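Local coordinates for membrane-associated protein VP24 (PDB 4OR8) that may act as a minor matrix protein of Marburg virus, with a role in nucleocapsid assembly and virion budding, at residues B[50-55]-B[103-108]; B[118-123]-B[171-176]. All blocks are in the same frame, centred on the assembly; numbering follows the deposited sequence.

Starting from the N terminus, the chain first lays down the small antiparallel sheet whose middle strand is 51-56. It then runs through the helices 68-73, 84-89 and 91-94 before helix 104-115 returns to that strand, where interaction 1 closes the first loop and joins sheet to helix. Helix 104-115 leads into the turn at 118-123, where interaction 2 opens; helices 127-142 and 152-158 follow, and helix 161-178 comes back to close it. The two loops therefore follow one another without nesting or crossing. Their centres lie 21 Å apart, on opposite sides of the chain's centre, with helix 104-115 spanning between them.

Interaction 1: B[50-55]-B[103-108]; sequences GGWTVK and EPFLAL
Trp52 and Phe105 meet as a T-shaped (edge-to-face) aromatic pair, the main element of a strand-on-helix packing in the pyramidal fold of VP24. Strand 51-55 is the middle of a three-stranded antiparallel sheet, and the first turn of helix 104-115 lies against it; the axes of strand 51-55 and helix 104-108 run at 25° in nearly the same direction. The indole offers a face and the phenyl an edge: the centroids of the five-membered ring and the Phe105 ring are 4.7 Å apart, with the planes at 74°. Phe105 CD2 stands over the middle of the indole, 3.5 Å from Trp52 CD2, and the next atom along that edge, Phe105 CE2, sits 3.5 Å from Trp52 CE2. With its first torsion at 54°, CG lodged between the backbone N and the carbonyl carbon, Phe105 turns this edge to the indole. The phenyl is backed from within its own segment by Glu103, the N-cap residue, whose CB rests on one ring face near the rim.

Pro104 meets the six-membered end of the indole, its CG 3.6 Å from Trp52 CZ3, the two side chains crossing at about a right angle. Beyond the pair, Pro104 also packs on Ile63 of strand 59-64, while Phe105 reaches Lys45 of strand 44-48, so this one helical turn touches all three strands. Two residues along from Trp52, on the same side of the strand, Val54 adds a looser apolar contact at Phe105 CB. The backbone of Val54 pairs with that of Phe61, and the CG2 branch is the one turned to the helix: Val54 CG2 lies 4.3 Å from Phe105 CB.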
ATOM      1  N   GLY B  50      15.188   2.985   3.638  1.00 30.81           N
ATOM      2  CA  GLY B  50      14.234   2.302   2.786  1.00 29.73           C
ATOM      3  C   GLY B  50      13.783   3.118   1.591  1.00 34.87           C
ATOM      4  O   GLY B  50      12.891   2.698   0.852  1.00 35.15           O
ATOM      5  N   GLY B  51      14.390   4.284   1.393  1.00 22.91           N
ATOM      6  CA  GLY B  51      14.057   5.112   0.247  1.00 27.62           C
ATOM      7  C   GLY B  51      14.412   6.577   0.396  1.00 24.84           C
ATOM      8  O   GLY B  51      15.565   6.927   0.638  1.00 32.58           O
ATOM      9  N   TRP B  52      13.414   7.443   0.245  1.00 31.04           N
ATOM     10  CA  TRP B  52      13.652   8.882   0.275  1.00 30.15           C
ATOM     11  C   TRP B  52      12.672   9.627   1.166  1.00 22.09           C
ATOM     12  O   TRP B  52      11.614   9.115   1.525  1.00 27.65           O
ATOM     13  CB  TRP B  52      13.558   9.471  -1.133  1.00 23.48           C
ATOM     14  CG  TRP B  52      14.372   8.758  -2.156  1.00 23.84           C
ATOM     15  CD1 TRP B  52      15.655   9.033  -2.518  1.00 23.27           C
ATOM     16  CD2 TRP B  52      13.954   7.649  -2.959  1.00 21.50           C
ATOM     17  NE1 TRP B  52      16.065   8.165  -3.500  1.00 29.79           N
ATOM     18  CE2 TRP B  52      15.039   7.305  -3.787  1.00 23.18           C
ATOM     19  CE3 TRP B  52      12.768   6.917  -3.057  1.00 32.66           C
ATOM     20  CZ2 TRP B  52      14.974   6.256  -4.702  1.00 23.23           C
ATOM     21  CZ3 TRP B  52      12.704   5.877  -3.966  1.00 31.48           C
ATOM     22  CH2 TRP B  52      13.800   5.558  -4.778  1.00 36.12           C
ATOM     23  N   THR B  53      13.040  10.850   1.511  1.00 27.96           N
ATOM     24  CA  THR B  53      12.120  11.768   2.155  1.00 18.06           C
ATOM     25  C   THR B  53      11.996  13.016   1.297  1.00 28.54           C
ATOM     26  O   THR B  53      12.997  13.600   0.881  1.00 27.69           O
ATOM     27  CB  THR B  53      12.586  12.150   3.566  1.00 21.96           C
ATOM     28  OG1 THR B  53      12.344  11.055   4.458  1.00 35.32           O
ATOM     29  CG2 THR B  53      11.829  13.369   4.067  1.00 28.33           C
ATOM     30  N   VAL B  54      10.762  13.407   1.010  1.00 24.94           N
ATOM     31  CA  VAL B  54      10.528  14.646   0.295  1.00 16.35           C
ATOM     32  C   VAL B  54       9.693  15.590   1.139  1.00 19.51           C
ATOM     33  O   VAL B  54       8.599  15.242   1.586  1.00 24.69           O
ATOM     34  CB  VAL B  54       9.842  14.414  -1.051  1.00 23.95           C
ATOM     35  CG1 VAL B  54       9.590  15.740  -1.734  1.00 24.03           C
ATOM     36  CG2 VAL B  54      10.700  13.516  -1.926  1.00 29.76           C
ATOM     37  N   LYS B  55      10.230  16.782   1.365  1.00 25.95           N
ATOM     38  CA  LYS B  55       9.520  17.810   2.109  1.00 22.58           C
ATOM     39  C   LYS B  55       8.981  18.869   1.165  1.00 19.86           C
ATOM     40  O   LYS B  55       9.720  19.451   0.369  1.00 29.38           O
ATOM     41  CB  LYS B  55      10.433  18.445   3.159  1.00 26.81           C
ATOM     42  CG  LYS B  55      10.864  17.480   4.251  1.00 39.86           C
ATOM     43  CD  LYS B  55      11.675  18.175   5.326  1.00 47.55           C
ATOM     44  CE  LYS B  55      12.071  17.196   6.419  1.00 63.69           C
ATOM     45  NZ  LYS B  55      12.798  17.864   7.532  1.00 85.97           N
ATOM     46  N   GLU B 103      11.273   7.307 -11.315  1.00 26.45           N
ATOM     47  CA  GLU B 103      11.358   7.051  -9.884  1.00 24.69           C
ATOM     48  C   GLU B 103      10.053   7.437  -9.205  1.00 23.56           C
ATOM     49  O   GLU B 103       9.357   8.341  -9.665  1.00 24.20           O
ATOM     50  CB  GLU B 103      12.518   7.834  -9.263  1.00 34.74           C
ATOM     51  CG  GLU B 103      13.898   7.320  -9.638  1.00 42.02           C
ATOM     52  CD  GLU B 103      14.271   7.640 -11.073  1.00 64.26           C
ATOM     53  OE1 GLU B 103      13.804   8.677 -11.593  1.00 55.21           O
ATOM     54  OE2 GLU B 103      15.021   6.849 -11.682  1.00 75.81           O
ATOM     55  N   PRO B 104       9.715   6.746  -8.108  1.00 28.70           N
ATOM     56  CA  PRO B 104       8.466   7.017  -7.389  1.00 22.02           C
ATOM     57  C   PRO B 104       8.347   8.452  -6.872  1.00 22.73           C
ATOM     58  O   PRO B 104       7.234   8.974  -6.822  1.00 19.24           O
ATOM     59  CB  PRO B 104       8.498   6.012  -6.228  1.00 20.66           C
ATOM     60  CG  PRO B 104       9.907   5.558  -6.135  1.00 24.24           C
ATOM     61  CD  PRO B 104      10.451   5.617  -7.518  1.00 24.59           C
ATOM     62  N   PHE B 105       9.461   9.084  -6.506  1.00 32.10           N
ATOM     63  CA  PHE B 105       9.408  10.465  -6.021  1.00 23.77           C
ATOM     64  C   PHE B 105       9.118  11.464  -7.140  1.00 20.03           C
ATOM     65  O   PHE B 105       8.622  12.562  -6.892  1.00 24.34           O
ATOM     66  CB  PHE B 105      10.677  10.853  -5.248  1.00 25.89           C
ATOM     67  CG  PHE B 105      11.958  10.621  -6.004  1.00 34.43           C
ATOM     68  CD1 PHE B 105      12.359  11.492  -7.007  1.00 28.37           C
ATOM     69  CD2 PHE B 105      12.776   9.543  -5.692  1.00 34.86           C
ATOM     70  CE1 PHE B 105      13.540  11.284  -7.698  1.00 29.62           C
ATOM     71  CE2 PHE B 105      13.961   9.329  -6.376  1.00 30.24           C
ATOM     72  CZ  PHE B 105      14.343  10.202  -7.381  1.00 37.99           C
ATOM     73  N   LEU B 106       9.433  11.079  -8.370  1.00 22.35           N
ATOM     74  CA  LEU B 106       9.082  11.880  -9.533  1.00 20.27           C
ATOM     75  C   LEU B 106       7.603  11.685  -9.844  1.00 23.77           C
ATOM     76  O   LEU B 106       6.929  12.597 -10.322  1.00 24.24           O
ATOM     77  CB  LEU B 106       9.934  11.471 -10.735  1.00 21.69           C
ATOM     78  CG  LEU B 106      10.903  12.528 -11.268  1.00 30.76           C
ATOM     79  CD1 LEU B 106      11.643  13.206 -10.130  1.00 29.83           C
ATOM     80  CD2 LEU B 106      11.884  11.897 -12.236  1.00 31.00           C
ATOM     81  N   ALA B 107       7.103  10.485  -9.565  1.00 17.24           N
ATOM     82  CA  ALA B 107       5.697  10.175  -9.782  1.00 18.51           C
ATOM     83  C   ALA B 107       4.841  10.870  -8.733  1.00 20.64           C
ATOM     84  O   ALA B 107       3.717  11.285  -9.012  1.00 23.19           O
ATOM     85  CB  ALA B 107       5.472   8.672  -9.749  1.00 14.43           C
ATOM     86  N   LEU B 108       5.376  10.991  -7.521  1.00 18.05           N
ATOM     87  CA  LEU B 108       4.692  11.716  -6.463  1.00 15.33           C
ATOM     88  C   LEU B 108       4.619  13.186  -6.828  1.00 19.62           C
ATOM     89  O   LEU B 108       3.605  13.845  -6.603  1.00 21.02           O
ATOM     90  CB  LEU B 108       5.422  11.558  -5.128  1.00 12.80           C
ATOM     91  CG  LEU B 108       4.830  12.386  -3.983  1.00 14.65           C
ATOM     92  CD1 LEU B 108       3.455  11.871  -3.607  1.00 17.90           C
ATOM     93  CD2 LEU B 108       5.744  12.397  -2.777  1.00 17.84           C
TER

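Interaction 2: B[118-123]-B[171-176]; sequences DQELQQ and VKNFFN
Asp118 faces Phe174 where the turn that follows helix 104-115 packs beside helix 161-178, a loop-on-helix contact in the helical part of the VP24 fold. It is the residue of the turn whose CA lies nearest the helix, with Phe174 directly across. Its CG is anti to the backbone N (chi1 -164°), which carries the carboxylate to the phenyl rim rather than over a face. Asp118 OD1 lies 3.5 Å from Phe174 CD1, near the ring plane, and the carboxylate is tilted 68° from the ring. An anionic oxygen beside the ring's C-H edge is probably favourable electrostatically. Phe174 also rests on Ala115, so its ring bridges the end of helix 104-115 and the turn.

Farther along the turn, Glu120 reaches out with an extended side chain toward Asn173, which it crosses at about a right angle, carboxylate and amide planes 86° apart. The orientation of the Asn173 amide is doubtful, so the bonding between these two polar ends stays undecided. The firmer partner of Glu120 is Lys177, one turn farther along helix 161-178: OE1 makes a salt bridge with the lysine NZ, which probably offsets part of the charge of Glu120 and, through a long, weak ion pair with OD2, more weakly that of buried Asp118. Leu121 is buried and packs on Ile166 and Leu167, nearer the start of the same helix. The backbone ties this residue and the next back to the beginning of the turn, for the carbonyl oxygen Asp118 O takes two bonds, from Leu121 N at 3.1 Å and from Gln122 N at 3.2 Å.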
ATOM      1  N   ASP B 118      -6.831  20.689  -8.413  1.00 33.13           N
ATOM      2  CA  ASP B 118      -8.139  20.179  -7.985  1.00 27.48           C
ATOM      3  C   ASP B 118      -9.172  21.306  -7.917  1.00 37.65           C
ATOM      4  O   ASP B 118      -8.908  22.367  -7.352  1.00 41.36           O
ATOM      5  CB  ASP B 118      -8.045  19.461  -6.630  1.00 33.45           C
ATOM      6  CG  ASP B 118      -9.267  18.587  -6.342  1.00 44.93           C
ATOM      7  OD1 ASP B 118      -9.569  17.694  -7.166  1.00 57.32           O
ATOM      8  OD2 ASP B 118      -9.931  18.787  -5.300  1.00 46.83           O
ATOM      9  N   GLN B 119     -10.348  21.068  -8.492  1.00 47.02           N
ATOM     10  CA  GLN B 119     -11.401  22.082  -8.571  1.00 46.61           C
ATOM     11  C   GLN B 119     -11.931  22.509  -7.203  1.00 36.43           C
ATOM     12  O   GLN B 119     -12.404  23.633  -7.027  1.00 32.45           O
ATOM     13  CB  GLN B 119     -12.561  21.596  -9.453  1.00 57.22           C
ATOM     14  CG  GLN B 119     -13.291  20.355  -8.930  1.00 64.71           C
ATOM     15  CD  GLN B 119     -12.520  19.059  -9.163  1.00 73.91           C
ATOM     16  OE1 GLN B 119     -11.736  18.948 -10.109  1.00 54.36           O
ATOM     17  NE2 GLN B 119     -12.740  18.076  -8.295  1.00 50.92           N
ATOM     18  N   GLU B 120     -11.849  21.604  -6.236  1.00 41.44           N
ATOM     19  CA  GLU B 120     -12.364  21.869  -4.904  1.00 37.86           C
ATOM     20  C   GLU B 120     -11.386  22.738  -4.126  1.00 42.43           C
ATOM     21  O   GLU B 120     -11.765  23.420  -3.176  1.00 39.29           O
ATOM     22  CB  GLU B 120     -12.610  20.553  -4.168  1.00 38.53           C
ATOM     23  CG  GLU B 120     -13.501  20.674  -2.946  1.00 48.41           C
ATOM     24  CD  GLU B 120     -13.946  19.323  -2.425  1.00 66.85           C
ATOM     25  OE1 GLU B 120     -13.490  18.297  -2.976  1.00 54.82           O
ATOM     26  OE2 GLU B 120     -14.752  19.287  -1.469  1.00 66.58           O
ATOM     27  N   LEU B 121     -10.126  22.715  -4.544  1.00 47.57           N
ATOM     28  CA  LEU B 121      -9.080  23.493  -3.891  1.00 31.33           C
ATOM     29  C   LEU B 121      -9.012  24.930  -4.401  1.00 36.40           C
ATOM     30  O   LEU B 121      -8.838  25.869  -3.624  1.00 41.20           O
ATOM     31  CB  LEU B 121      -7.724  22.815  -4.083  1.00 27.59           C
ATOM     32  CG  LEU B 121      -6.497  23.621  -3.649  1.00 32.74           C
ATOM     33  CD1 LEU B 121      -6.626  24.068  -2.194  1.00 44.65           C
ATOM     34  CD2 LEU B 121      -5.236  22.800  -3.842  1.00 25.20           C
ATOM     35  N   GLN B 122      -9.157  25.089  -5.711  1.00 28.89           N
ATOM     36  CA  GLN B 122      -8.986  26.378  -6.364  1.00 30.50           C
ATOM     37  C   GLN B 122     -10.252  27.215  -6.300  1.00 44.57           C
ATOM     38  O   GLN B 122     -10.369  28.260  -6.944  1.00 53.82           O
ATOM     39  CB  GLN B 122      -8.569  26.149  -7.809  1.00 44.27           C
ATOM     40  CG  GLN B 122      -7.246  25.451  -7.925  1.00 30.94           C
ATOM     41  CD  GLN B 122      -6.914  25.147  -9.349  1.00 55.47           C
ATOM     42  OE1 GLN B 122      -7.769  24.696 -10.111  1.00 77.71           O
ATOM     43  NE2 GLN B 122      -5.672  25.408  -9.737  1.00 73.98           N
ATOM     44  N   GLN B 123     -11.200  26.755  -5.499  1.00 38.31           N
ATOM     45  CA  GLN B 123     -12.496  27.394  -5.446  1.00 44.26           C
ATOM     46  C   GLN B 123     -12.543  28.415  -4.307  1.00 47.57           C
ATOM     47  O   GLN B 123     -13.266  29.410  -4.379  1.00 56.89           O
ATOM     48  CB  GLN B 123     -13.593  26.326  -5.363  1.00 36.70           C
ATOM     49  CG  GLN B 123     -14.744  26.649  -4.458  1.00 45.56           C
ATOM     50  CD  GLN B 123     -14.504  26.172  -3.043  1.00 70.75           C
ATOM     51  OE1 GLN B 123     -13.394  25.767  -2.690  1.00 58.92           O
ATOM     52  NE2 GLN B 123     -15.548  26.213  -2.222  1.00 61.31           N
ATOM     53  N   VAL B 171      -4.758  19.586  -0.587  1.00 17.57           N
ATOM     54  CA  VAL B 171      -3.939  18.470  -1.049  1.00 16.18           C
ATOM     55  C   VAL B 171      -4.265  17.197  -0.273  1.00 18.56           C
ATOM     56  O   VAL B 171      -4.354  16.113  -0.855  1.00 17.34           O
ATOM     57  CB  VAL B 171      -2.431  18.789  -0.939  1.00 21.04           C
ATOM     58  CG1 VAL B 171      -1.597  17.561  -1.249  1.00 14.83           C
ATOM     59  CG2 VAL B 171      -2.065  19.929  -1.874  1.00 12.36           C
ATOM     60  N   LYS B 172      -4.455  17.335   1.037  1.00 16.42           N
ATOM     61  CA  LYS B 172      -4.866  16.209   1.870  1.00 21.06           C
ATOM     62  C   LYS B 172      -6.221  15.689   1.407  1.00 27.70           C
ATOM     63  O   LYS B 172      -6.462  14.480   1.376  1.00 26.10           O
ATOM     64  CB  LYS B 172      -4.937  16.613   3.345  1.00 20.53           C
ATOM     65  CG  LYS B 172      -3.587  16.873   3.990  1.00 31.29           C
ATOM     66  CD  LYS B 172      -3.733  17.403   5.411  1.00 32.23           C
ATOM     67  CE  LYS B 172      -4.247  16.335   6.365  1.00 36.02           C
ATOM     68  NZ  LYS B 172      -3.266  15.231   6.554  1.00 48.97           N
ATOM     69  N   ASN B 173      -7.100  16.616   1.042  1.00 18.22           N
ATOM     70  CA  ASN B 173      -8.422  16.266   0.547  1.00 16.52           C
ATOM     71  C   ASN B 173      -8.352  15.485  -0.759  1.00 19.84           C
ATOM     72  O   ASN B 173      -9.104  14.532  -0.965  1.00 19.45           O
ATOM     73  CB  ASN B 173      -9.273  17.526   0.378  1.00 26.03           C
ATOM     74  CG  ASN B 173     -10.630  17.238  -0.231  1.00 19.95           C
ATOM     75  OD1 ASN B 173     -10.868  17.527  -1.402  1.00 27.84           O
ATOM     76  ND2 ASN B 173     -11.528  16.667   0.561  1.00 19.89           N
ATOM     77  N   PHE B 174      -7.438  15.886  -1.636  1.00 18.78           N
ATOM     78  CA  PHE B 174      -7.257  15.196  -2.907  1.00 21.71           C
ATOM     79  C   PHE B 174      -6.700  13.795  -2.694  1.00 17.86           C
ATOM     80  O   PHE B 174      -7.096  12.854  -3.377  1.00 24.72           O
ATOM     81  CB  PHE B 174      -6.335  15.986  -3.830  1.00 19.09           C
ATOM     82  CG  PHE B 174      -6.112  15.336  -5.165  1.00 18.24           C
ATOM     83  CD1 PHE B 174      -7.022  15.515  -6.194  1.00 25.49           C
ATOM     84  CD2 PHE B 174      -4.994  14.549  -5.394  1.00 17.79           C
ATOM     85  CE1 PHE B 174      -6.822  14.922  -7.425  1.00 28.68           C
ATOM     86  CE2 PHE B 174      -4.788  13.954  -6.622  1.00 21.73           C
ATOM     87  CZ  PHE B 174      -5.704  14.140  -7.641  1.00 26.24           C
ATOM     88  N   PHE B 175      -5.772  13.666  -1.753  1.00 17.00           N
ATOM     89  CA  PHE B 175      -5.218  12.367  -1.406  1.00 17.28           C
ATOM     90  C   PHE B 175      -6.331  11.470  -0.906  1.00 18.31           C
ATOM     91  O   PHE B 175      -6.402  10.294  -1.259  1.00 17.39           O
ATOM     92  CB  PHE B 175      -4.155  12.509  -0.317  1.00 21.57           C
ATOM     93  CG  PHE B 175      -2.862  13.088  -0.802  1.00 19.47           C
ATOM     94  CD1 PHE B 175      -2.546  13.086  -2.148  1.00 17.45           C
ATOM     95  CD2 PHE B 175      -1.959  13.631   0.092  1.00 24.51           C
ATOM     96  CE1 PHE B 175      -1.352  13.618  -2.593  1.00 24.50           C
ATOM     97  CE2 PHE B 175      -0.764  14.163  -0.346  1.00 29.17           C
ATOM     98  CZ  PHE B 175      -0.460  14.156  -1.692  1.00 23.01           C
ATOM     99  N   ASN B 176      -7.205  12.044  -0.089  1.00 19.75           N
ATOM    100  CA  ASN B 176      -8.315  11.306   0.491  1.00 19.38           C
ATOM    101  C   ASN B 176      -9.314  10.804  -0.547  1.00 20.61           C
ATOM    102  O   ASN B 176      -9.844   9.698  -0.423  1.00 19.87           O
ATOM    103  CB  ASN B 176      -9.033  12.160   1.535  1.00 27.67           C
ATOM    104  CG  ASN B 176     -10.238  11.461   2.125  1.00 30.86           C
ATOM    105  OD1 ASN B 176     -10.113  10.671   3.060  1.00 40.66           O
ATOM    106  ND2 ASN B 176     -11.416  11.744   1.578  1.00 26.42           N
TER